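Local coordinates for putative Outer membrane protein (Helicobacter pylori, PDB 6GW5) that probably acts as an outer membrane adhesin that recognises glycans on host cells, represented here by its adhesin domain, at residues S283-K287 against D288-Y292; Y331-R334 against V335-A338; N361-N364 against L365-I369. One frame throughout, in Å; residues are numbered along the deposited sequence.

Overall arrangement
The three interactions follow one another along the chain and illustrate how short-range contacts build a long, mostly helical adhesin domain. Interaction 1 starts the short helix 287-293 after helix 255-283 has ended. Interaction 2 lies within the next helix, 317-346, its centre about 30 Å from that of interaction 1 and its nearest atoms about 17 Å away. Interaction 3 belongs to helix 348-370, with its centre about 40 Å from that of interaction 2. Interactions 1 and 3 lie on opposite sides of the chain's centre, their own centres about 62 Å apart. None touches another; helix 255-283, which runs into interaction 1, also packs beside interaction 2.

Interaction 1 (S283-K287 against D288-Y292)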
ATOM      1  N   SER A 283      11.480   3.601   4.452  1.00 31.16           N
ATOM      2  CA  SER A 283      12.409   4.130   3.495  1.00 34.04           C
ATOM      3  C   SER A 283      12.842   5.539   3.806  1.00 34.25           C
ATOM      4  O   SER A 283      13.953   5.906   3.516  1.00 34.25           O
ATOM      5  CB  SER A 283      11.755   4.150   2.126  1.00 37.00           C
ATOM      6  OG  SER A 283      12.656   4.689   1.191  1.00 39.76           O
ATOM      7  N   SER A 284      11.969   6.349   4.373  1.00 33.96           N
ATOM      8  CA  SER A 284      12.367   7.735   4.655  1.00 34.33           C
ATOM      9  C   SER A 284      13.007   7.957   6.081  1.00 39.17           C
ATOM     10  O   SER A 284      13.369   9.108   6.448  1.00 39.67           O
ATOM     11  CB  SER A 284      11.201   8.644   4.444  1.00 31.92           C
ATOM     12  OG  SER A 284      10.269   8.348   5.458  1.00 39.59           O
ATOM     13  N   ILE A 285      13.258   6.877   6.830  1.00 36.19           N
ATOM     14  CA  ILE A 285      14.078   7.019   8.041  1.00 32.69           C
ATOM     15  C   ILE A 285      15.471   7.466   7.653  1.00 32.58           C
ATOM     16  O   ILE A 285      16.107   6.900   6.746  1.00 35.47           O
ATOM     17  CB  ILE A 285      14.180   5.718   8.779  1.00 36.06           C
ATOM     18  CG1 ILE A 285      12.803   5.279   9.283  1.00 36.63           C
ATOM     19  CG2 ILE A 285      15.090   5.847   9.977  1.00 40.81           C
ATOM     20  CD1 ILE A 285      12.764   3.823   9.663  1.00 36.44           C
ATOM     21  N   PRO A 286      15.958   8.516   8.286  1.00 33.50           N
ATOM     22  CA  PRO A 286      17.313   8.912   7.989  1.00 32.78           C
ATOM     23  C   PRO A 286      18.295   7.786   8.126  1.00 40.28           C
ATOM     24  O   PRO A 286      18.243   6.990   9.116  1.00 39.65           O
ATOM     25  CB  PRO A 286      17.592   9.972   9.035  1.00 33.97           C
ATOM     26  CG  PRO A 286      16.277  10.607   9.235  1.00 32.57           C
ATOM     27  CD  PRO A 286      15.312   9.462   9.210  1.00 35.35           C
ATOM     28  N   LYS A 287      19.215   7.730   7.155  1.00 44.23           N
ATOM     29  CA  LYS A 287      20.135   6.598   7.023  1.00 46.44           C
ATOM     30  C   LYS A 287      20.912   6.292   8.323  1.00 43.94           C
ATOM     31  O   LYS A 287      21.007   5.140   8.721  1.00 42.51           O
ATOM     32  CB  LYS A 287      21.091   6.794   5.840  1.00 55.42           C
ATOM     33  CG  LYS A 287      21.856   5.513   5.484  1.00 72.53           C
ATOM     34  CD  LYS A 287      22.556   5.518   4.135  1.00 82.06           C
ATOM     35  CE  LYS A 287      23.501   4.314   4.015  1.00 93.87           C
ATOM     36  NZ  LYS A 287      24.350   4.323   2.784  1.00 90.87           N
ATOM     37  N   ASP A 288      21.421   7.331   8.952  1.00 41.14           N
ATOM     38  CA  ASP A 288      22.189   7.218  10.164  1.00 43.52           C
ATOM     39  C   ASP A 288      21.442   6.573  11.308  1.00 40.85           C
ATOM     40  O   ASP A 288      21.976   5.781  12.015  1.00 41.47           O
ATOM     41  CB  ASP A 288      22.829   8.564  10.526  1.00 45.00           C
ATOM     42  CG  ASP A 288      21.828   9.631  10.939  1.00 54.16           C
ATOM     43  OD1 ASP A 288      20.665   9.578  10.567  1.00 58.81           O
ATOM     44  OD2 ASP A 288      22.220  10.575  11.625  1.00 49.97           O
ATOM     45  N   GLN A 289      20.192   6.931  11.454  1.00 36.43           N
ATOM     46  CA  GLN A 289      19.293   6.361  12.477  1.00 36.30           C
ATOM     47  C   GLN A 289      18.919   4.928  12.163  1.00 34.77           C
ATOM     48  O   GLN A 289      18.702   4.157  13.080  1.00 36.61           O
ATOM     49  CB  GLN A 289      18.019   7.197  12.631  1.00 33.09           C
ATOM     50  CG  GLN A 289      18.292   8.578  13.167  1.00 33.99           C
ATOM     51  CD  GLN A 289      17.086   9.499  13.118  1.00 36.10           C
ATOM     52  OE1 GLN A 289      15.939   9.064  13.132  1.00 39.96           O
ATOM     53  NE2 GLN A 289      17.343  10.782  13.090  1.00 33.54           N
ATOM     54  N   TYR A 290      18.762   4.628  10.871  1.00 37.56           N
ATOM     55  CA  TYR A 290      18.371   3.305  10.398  1.00 37.25           C
ATOM     56  C   TYR A 290      19.518   2.350  10.652  1.00 38.35           C
ATOM     57  O   TYR A 290      19.263   1.212  11.007  1.00 38.48           O
ATOM     58  CB  TYR A 290      17.912   3.266   8.904  1.00 38.70           C
ATOM     59  CG  TYR A 290      17.495   1.863   8.504  1.00 35.22           C
ATOM     60  CD1 TYR A 290      16.227   1.391   8.805  1.00 34.66           C
ATOM     61  CD2 TYR A 290      18.409   0.963   7.967  1.00 32.81           C
ATOM     62  CE1 TYR A 290      15.855   0.083   8.547  1.00 33.55           C
ATOM     63  CE2 TYR A 290      18.043  -0.344   7.692  1.00 33.80           C
ATOM     64  CZ  TYR A 290      16.762  -0.781   7.968  1.00 34.41           C
ATOM     65  OH  TYR A 290      16.365  -2.082   7.743  1.00 32.93           O
ATOM     66  N   ARG A 291      20.760   2.818  10.577  1.00 40.85           N
ATOM     67  CA  ARG A 291      21.898   1.960  10.928  1.00 40.61           C
ATOM     68  C   ARG A 291      21.885   1.485  12.372  1.00 37.94           C
ATOM     69  O   ARG A 291      22.393   0.408  12.670  1.00 35.20           O
ATOM     70  CB  ARG A 291      23.222   2.617  10.612  1.00 44.45           C
ATOM     71  CG  ARG A 291      23.684   2.237   9.219  1.00 62.63           C
ATOM     72  CD  ARG A 291      24.854   3.047   8.667  1.00 67.44           C
ATOM     73  NE  ARG A 291      26.027   3.033   9.548  1.00 82.01           N
ATOM     74  CZ  ARG A 291      26.850   1.984   9.806  1.00 97.08           C
ATOM     75  NH1 ARG A 291      26.638   0.758   9.284  1.00 93.43           N
ATOM     76  NH2 ARG A 291      27.909   2.153  10.635  1.00 90.42           N
ATOM     77  N   TYR A 292      21.342   2.299  13.269  1.00 36.88           N
ATOM     78  CA  TYR A 292      21.238   1.918  14.667  1.00 33.89           C
ATOM     79  C   TYR A 292      20.054   0.978  14.792  1.00 36.09           C
ATOM     80  O   TYR A 292      20.150  -0.072  15.437  1.00 37.06           O
ATOM     81  CB  TYR A 292      21.036   3.120  15.596  1.00 33.18           C
ATOM     82  CG  TYR A 292      22.304   3.870  16.013  1.00 33.91           C
ATOM     83  CD1 TYR A 292      22.956   4.691  15.151  1.00 30.79           C
ATOM     84  CD2 TYR A 292      22.782   3.796  17.324  1.00 31.51           C
ATOM     85  CE1 TYR A 292      24.070   5.386  15.554  1.00 32.26           C
ATOM     86  CE2 TYR A 292      23.896   4.480  17.719  1.00 29.53           C
ATOM     87  CZ  TYR A 292      24.528   5.271  16.836  1.00 30.27           C
ATOM     88  OH  TYR A 292      25.614   5.980  17.233  1.00 32.38           O
TER
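Pro286 and Tyr290 are joined by the first i to i+4 backbone bond of helix 287-293: Tyr290 N donates to Pro286 O at 3.0 Å. Arg291 N repeats the pattern one residue on, reaching Lys287 O at 3.0 Å. Pro286 occupies the N-cap position. Near it the Asp288 carboxylate turns back toward the opening turn, where OD1 accepts a weak bond from Gln289 N at 2.8 Å. A negative group here would probably interact favourably with the positive end of the helix dipole.

The apolar contacts begin with Ile285, just before the cap. With chi1 at -64°, CG1 lies beside the backbone N and CG2 anti to it, which carries the CG2 methyl to within 4.0 Å of Tyr290 CB. The two side chains meet at about a right angle, and Ile285 CD1 sits at the edge of the tyrosine ring, near its plane. Gln289 instead runs alongside the proline, both pointing the same way, and its NE2 comes to 4.0 Å from Pro286 CG. Ile285 also packs on Val216 of helix 215-240, and Tyr290 on Leu317 and Ile321 of helix 317-346.

Polar groups tie the turn to its surroundings. Gln289 OE1 accepts a hydrogen bond from Val216 N, Arg291 NH2 donates to Gly197 O, and Tyr292 OH bonds Ile205 N while its ring meets Trp190 edge-to-face.

With Ile285 immediately before the N-cap and Tyr290 four residues after it, the pair forms a hydrophobic staple. The motif is characteristic of helix N-termini, and here it brings the residue before the cap against the first turn of a short helix that follows a long one.

Interaction 2 (Y331-R334 against V335-A338); sequences YGNR and VDAA
Tyr331 O accepts the backbone N-H of Val335 at 2.9 Å, opening a run of four successive i to i+4 hydrogen bonds that carries helix 317-346 through both segments without a break. Asp336 N reaches Gly332 O at 3.1 Å. The third bond is longer, 3.3 Å from Ala337 N to Asn333 O. Ala338 N then closes on Arg334 O at 3.0 Å with a nearly straight N-H...O angle of 173°.

This is a regular alpha-helix packed in a helical bundle, with one face covered and another exposed. Tyr331 meets Phe48 edge-to-face and packs on Tyr44 and Ile272, Ala338 rests on Ser41 and Leu45, and Val335 lies against Lys269, so helices 35-54 and 255-283 both cover the inner side. Asn333, Arg334 and Ala337 are exposed, although the Arg334 side chain also touches Tyr44.

Among the side chains, Asp336 has CG anti to its carbonyl carbon and beside its own backbone N, which brings the carboxylate back near the preceding turn. Its polar partner is Lys269 NZ, which holds OD1 in a salt bridge, a pairing that would probably favour the ionised carboxylate. The Asp336 and Asn333 side chains cross with carboxylate and amide planes 62° apart, Asp336 OD2 and Asn333 OD1 being 4.2 Å from each other without a hydrogen bond. Two bends, at chi2 and chi3, curl Arg334 along the helix surface, and its NH1 ends up 4.0 Å from Ala337 CB, a van der Waals contact three residues onward.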
ATOM      1  N   TYR A 331       2.182  -9.412  -5.453  1.00 33.73           N
ATOM      2  CA  TYR A 331       0.752  -9.458  -5.343  1.00 34.88           C
ATOM      3  C   TYR A 331       0.127  -8.196  -5.966  1.00 35.89           C
ATOM      4  O   TYR A 331      -0.877  -8.290  -6.648  1.00 36.46           O
ATOM      5  CB  TYR A 331       0.320  -9.579  -3.876  1.00 34.94           C
ATOM      6  CG  TYR A 331       0.663 -10.863  -3.167  1.00 37.49           C
ATOM      7  CD1 TYR A 331       0.082 -12.081  -3.536  1.00 39.02           C
ATOM      8  CD2 TYR A 331       1.535 -10.873  -2.089  1.00 37.21           C
ATOM      9  CE1 TYR A 331       0.380 -13.269  -2.848  1.00 41.85           C
ATOM     10  CE2 TYR A 331       1.847 -12.045  -1.426  1.00 39.43           C
ATOM     11  CZ  TYR A 331       1.266 -13.246  -1.788  1.00 41.64           C
ATOM     12  OH  TYR A 331       1.582 -14.421  -1.106  1.00 46.59           O
ATOM     13  N   GLY A 332       0.701  -7.036  -5.701  1.00 34.40           N
ATOM     14  CA  GLY A 332       0.062  -5.793  -6.044  1.00 35.77           C
ATOM     15  C   GLY A 332      -0.091  -5.525  -7.516  1.00 37.02           C
ATOM     16  O   GLY A 332      -1.053  -4.900  -7.937  1.00 46.78           O
ATOM     17  N   ASN A 333       0.854  -5.946  -8.324  1.00 39.37           N
ATOM     18  CA  ASN A 333       0.663  -5.805  -9.781  1.00 37.35           C
ATOM     19  C   ASN A 333      -0.462  -6.664 -10.315  1.00 33.91           C
ATOM     20  O   ASN A 333      -1.102  -6.294 -11.287  1.00 35.79           O
ATOM     21  CB  ASN A 333       1.940  -6.086 -10.522  1.00 36.80           C
ATOM     22  CG  ASN A 333       2.941  -5.032 -10.297  1.00 38.68           C
ATOM     23  OD1 ASN A 333       2.633  -3.869 -10.289  1.00 49.72           O
ATOM     24  ND2 ASN A 333       4.139  -5.420 -10.070  1.00 47.82           N
ATOM     25  N   ARG A 334      -0.717  -7.799  -9.659  1.00 35.99           N
ATOM     26  CA  ARG A 334      -1.806  -8.689 -10.053  1.00 34.10           C
ATOM     27  C   ARG A 334      -3.096  -8.091  -9.582  1.00 33.14           C
ATOM     28  O   ARG A 334      -4.035  -8.114 -10.313  1.00 34.01           O
ATOM     29  CB  ARG A 334      -1.652 -10.062  -9.455  1.00 33.16           C
ATOM     30  CG  ARG A 334      -0.339 -10.726  -9.724  1.00 32.80           C
ATOM     31  CD  ARG A 334      -0.059 -10.916 -11.183  1.00 35.52           C
ATOM     32  NE  ARG A 334       0.652  -9.798 -11.854  1.00 34.26           N
ATOM     33  CZ  ARG A 334       0.332  -9.334 -13.072  1.00 33.77           C
ATOM     34  NH1 ARG A 334      -0.696  -9.827 -13.754  1.00 33.41           N
ATOM     35  NH2 ARG A 334       1.049  -8.378 -13.643  1.00 34.59           N
ATOM     36  N   VAL A 335      -3.142  -7.530  -8.366  1.00 32.56           N
ATOM     37  CA  VAL A 335      -4.378  -6.947  -7.938  1.00 31.04           C
ATOM     38  C   VAL A 335      -4.768  -5.765  -8.823  1.00 32.54           C
ATOM     39  O   VAL A 335      -5.938  -5.638  -9.090  1.00 34.57           O
ATOM     40  CB  VAL A 335      -4.592  -6.709  -6.398  1.00 31.76           C
ATOM     41  CG1 VAL A 335      -3.733  -7.573  -5.517  1.00 31.68           C
ATOM     42  CG2 VAL A 335      -4.668  -5.251  -5.945  1.00 30.25           C
ATOM     43  N   ASP A 336      -3.813  -4.963  -9.303  1.00 35.30           N
ATOM     44  CA  ASP A 336      -4.098  -3.892 -10.287  1.00 37.19           C
ATOM     45  C   ASP A 336      -4.723  -4.457 -11.556  1.00 37.30           C
ATOM     46  O   ASP A 336      -5.650  -3.883 -12.118  1.00 35.99           O
ATOM     47  CB  ASP A 336      -2.844  -3.124 -10.696  1.00 41.15           C
ATOM     48  CG  ASP A 336      -2.236  -2.261  -9.560  1.00 53.00           C
ATOM     49  OD1 ASP A 336      -2.936  -1.900  -8.575  1.00 61.54           O
ATOM     50  OD2 ASP A 336      -1.028  -1.913  -9.675  1.00 59.75           O
ATOM     51  N   ALA A 337      -4.216  -5.583 -12.024  1.00 37.03           N
ATOM     52  CA  ALA A 337      -4.725  -6.150 -13.265  1.00 37.45           C
ATOM     53  C   ALA A 337      -6.167  -6.565 -13.052  1.00 36.84           C
ATOM     54  O   ALA A 337      -7.031  -6.211 -13.878  1.00 42.28           O
ATOM     55  CB  ALA A 337      -3.875  -7.332 -13.716  1.00 37.41           C
ATOM     56  N   ALA A 338      -6.421  -7.278 -11.953  1.00 32.71           N
ATOM     57  CA  ALA A 338      -7.779  -7.705 -11.621  1.00 34.29           C
ATOM     58  C   ALA A 338      -8.676  -6.514 -11.425  1.00 32.88           C
ATOM     59  O   ALA A 338      -9.793  -6.479 -11.915  1.00 39.42           O
ATOM     60  CB  ALA A 338      -7.809  -8.598 -10.394  1.00 33.47           C
TER

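Interaction 3 (N361-N364 against L365-I369)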
ATOM      1  N   ASN A 361     -22.739   9.607 -32.613  1.00 42.06           N
ATOM      2  CA  ASN A 361     -22.016  10.860 -32.806  1.00 44.18           C
ATOM      3  C   ASN A 361     -21.046  10.781 -33.939  1.00 42.76           C
ATOM      4  O   ASN A 361     -20.959  11.699 -34.731  1.00 41.93           O
ATOM      5  CB  ASN A 361     -21.299  11.345 -31.531  1.00 43.02           C
ATOM      6  CG  ASN A 361     -22.276  11.826 -30.462  1.00 41.37           C
ATOM      7  OD1 ASN A 361     -23.363  12.343 -30.744  1.00 41.90           O
ATOM      8  ND2 ASN A 361     -21.906  11.636 -29.240  1.00 43.53           N
ATOM      9  N   ALA A 362     -20.327   9.673 -34.011  1.00 46.18           N
ATOM     10  CA  ALA A 362     -19.326   9.515 -35.053  1.00 43.15           C
ATOM     11  C   ALA A 362     -19.974   9.406 -36.420  1.00 45.26           C
ATOM     12  O   ALA A 362     -19.464   9.968 -37.376  1.00 44.92           O
ATOM     13  CB  ALA A 362     -18.454   8.330 -34.775  1.00 39.06           C
ATOM     14  N   LYS A 363     -21.114   8.726 -36.490  1.00 47.47           N
ATOM     15  CA  LYS A 363     -21.825   8.485 -37.753  1.00 52.91           C
ATOM     16  C   LYS A 363     -22.407   9.808 -38.311  1.00 56.62           C
ATOM     17  O   LYS A 363     -22.217  10.129 -39.474  1.00 55.18           O
ATOM     18  CB  LYS A 363     -22.915   7.453 -37.475  1.00 55.31           C
ATOM     19  CG  LYS A 363     -23.883   6.987 -38.586  1.00 58.97           C
ATOM     20  CD  LYS A 363     -25.014   6.146 -37.964  1.00 60.64           C
ATOM     21  CE  LYS A 363     -25.556   4.945 -38.746  1.00 63.45           C
ATOM     22  NZ  LYS A 363     -26.466   5.331 -39.861  1.00 65.96           N
ATOM     23  N   ASN A 364     -23.029  10.599 -37.435  1.00 59.13           N
ATOM     24  CA  ASN A 364     -23.581  11.906 -37.774  1.00 51.18           C
ATOM     25  C   ASN A 364     -22.513  12.902 -38.131  1.00 50.38           C
ATOM     26  O   ASN A 364     -22.642  13.632 -39.104  1.00 60.04           O
ATOM     27  CB  ASN A 364     -24.404  12.477 -36.624  1.00 52.61           C
ATOM     28  CG  ASN A 364     -25.651  11.664 -36.343  1.00 56.10           C
ATOM     29  OD1 ASN A 364     -26.261  11.086 -37.253  1.00 61.81           O
ATOM     30  ND2 ASN A 364     -26.044  11.605 -35.066  1.00 56.17           N
ATOM     31  N   LEU A 365     -21.433  12.900 -37.381  1.00 49.36           N
ATOM     32  CA  LEU A 365     -20.307  13.773 -37.681  1.00 54.89           C
ATOM     33  C   LEU A 365     -19.664  13.430 -39.053  1.00 55.94           C
ATOM     34  O   LEU A 365     -19.350  14.323 -39.843  1.00 54.27           O
ATOM     35  CB  LEU A 365     -19.258  13.716 -36.553  1.00 51.75           C
ATOM     36  CG  LEU A 365     -18.036  14.620 -36.704  1.00 49.23           C
ATOM     37  CD1 LEU A 365     -18.470  16.040 -36.999  1.00 52.58           C
ATOM     38  CD2 LEU A 365     -17.202  14.586 -35.448  1.00 46.31           C
ATOM     39  N   SER A 366     -19.491  12.148 -39.339  1.00 50.85           N
ATOM     40  CA  SER A 366     -18.937  11.755 -40.653  1.00 62.44           C
ATOM     41  C   SER A 366     -19.850  12.188 -41.831  1.00 67.44           C
ATOM     42  O   SER A 366     -19.367  12.422 -42.928  1.00 69.26           O
ATOM     43  CB  SER A 366     -18.670  10.233 -40.724  1.00 56.72           C
ATOM     44  OG  SER A 366     -19.827   9.528 -41.108  1.00 57.70           O
ATOM     45  N   GLN A 367     -21.150  12.280 -41.582  1.00 64.22           N
ATOM     46  CA  GLN A 367     -22.088  12.704 -42.583  1.00 69.66           C
ATOM     47  C   GLN A 367     -22.019  14.191 -42.758  1.00 73.77           C
ATOM     48  O   GLN A 367     -22.049  14.673 -43.894  1.00 74.20           O
ATOM     49  CB  GLN A 367     -23.499  12.298 -42.213  1.00 68.14           C
ATOM     50  CG  GLN A 367     -23.708  10.820 -42.462  1.00 65.75           C
ATOM     51  CD  GLN A 367     -24.981  10.267 -41.856  1.00 69.36           C
ATOM     52  OE1 GLN A 367     -25.145   9.062 -41.783  1.00 66.89           O
ATOM     53  NE2 GLN A 367     -25.876  11.135 -41.403  1.00 79.88           N
ATOM     54  N   GLU A 368     -21.914  14.918 -41.648  1.00 68.69           N
ATOM     55  CA  GLU A 368     -21.727  16.359 -41.742  1.00 71.35           C
ATOM     56  C   GLU A 368     -20.444  16.677 -42.480  1.00 63.94           C
ATOM     57  O   GLU A 368     -20.428  17.549 -43.317  1.00 72.85           O
ATOM     58  CB  GLU A 368     -21.772  17.072 -40.382  1.00 76.07           C
ATOM     59  CG  GLU A 368     -23.123  17.000 -39.644  1.00 91.42           C
ATOM     60  CD  GLU A 368     -24.405  17.379 -40.430  1.00 99.30           C
ATOM     61  OE1 GLU A 368     -24.439  18.362 -41.196  1.00 98.63           O
ATOM     62  OE2 GLU A 368     -25.435  16.696 -40.237  1.00103.07           O
ATOM     63  N   ILE A 369     -19.393  15.917 -42.228  1.00 66.89           N
ATOM     64  CA  ILE A 369     -18.138  16.091 -42.952  1.00 65.37           C
ATOM     65  C   ILE A 369     -18.310  15.850 -44.452  1.00 66.54           C
ATOM     66  O   ILE A 369     -17.837  16.637 -45.257  1.00 64.20           O
ATOM     67  CB  ILE A 369     -17.037  15.176 -42.387  1.00 66.76           C
ATOM     68  CG1 ILE A 369     -16.584  15.714 -41.019  1.00 64.66           C
ATOM     69  CG2 ILE A 369     -15.841  15.118 -43.334  1.00 70.77           C
ATOM     70  CD1 ILE A 369     -15.668  14.786 -40.233  1.00 68.48           C
TER
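Lys363 O is gripped by two donors from the following turn: Ser366 OG at 3.0 Å and Gln367 N at 3.2 Å, both arriving from the same face of the carbonyl plane. The serine hydroxyl can reach back because chi1 of 86° sets OG between its backbone N and carbonyl carbon, turned toward the preceding turn. A buried hydroxyl thus finds its acceptor within its own helix.

The regular helical bonds surround this pair. Leu365 N donates to Asn361 O at 2.9 Å, Ser366 N to Ala362 O at the same length, and Glu368 N to Asn364 O at 2.9 Å with an N-H...O angle of 163°. Asn364 O also takes a weak second bond from Gln367 N. At the last residue of the helix another hydroxyl bonds back, Ser370 OG to Ser366 O. Beyond the backbone, Gln367 extends alongside Lys363, pointing the same way, with OE1 4.0 Å from Lys363 CG. Its NE2 comes within 4.2 Å of Asn364 OD1, the two amide planes standing 68° apart.

Further out, one face of the helix packs on helix 3-32 and a following loop. Leu365 lies on Gln14 and Tyr18 of helix 3-32, while Asn361 and Ala362 also touch Tyr18. In the loop, Ser366 meets Thr379 and Ile369 meets Asn375.

The arrangement is that of an amphipathic alpha-helix near its C-terminal end, with a serine hydroxyl bonded to the carbonyl three residues earlier and with Leu365 and Ala362 packed on helix 3-32.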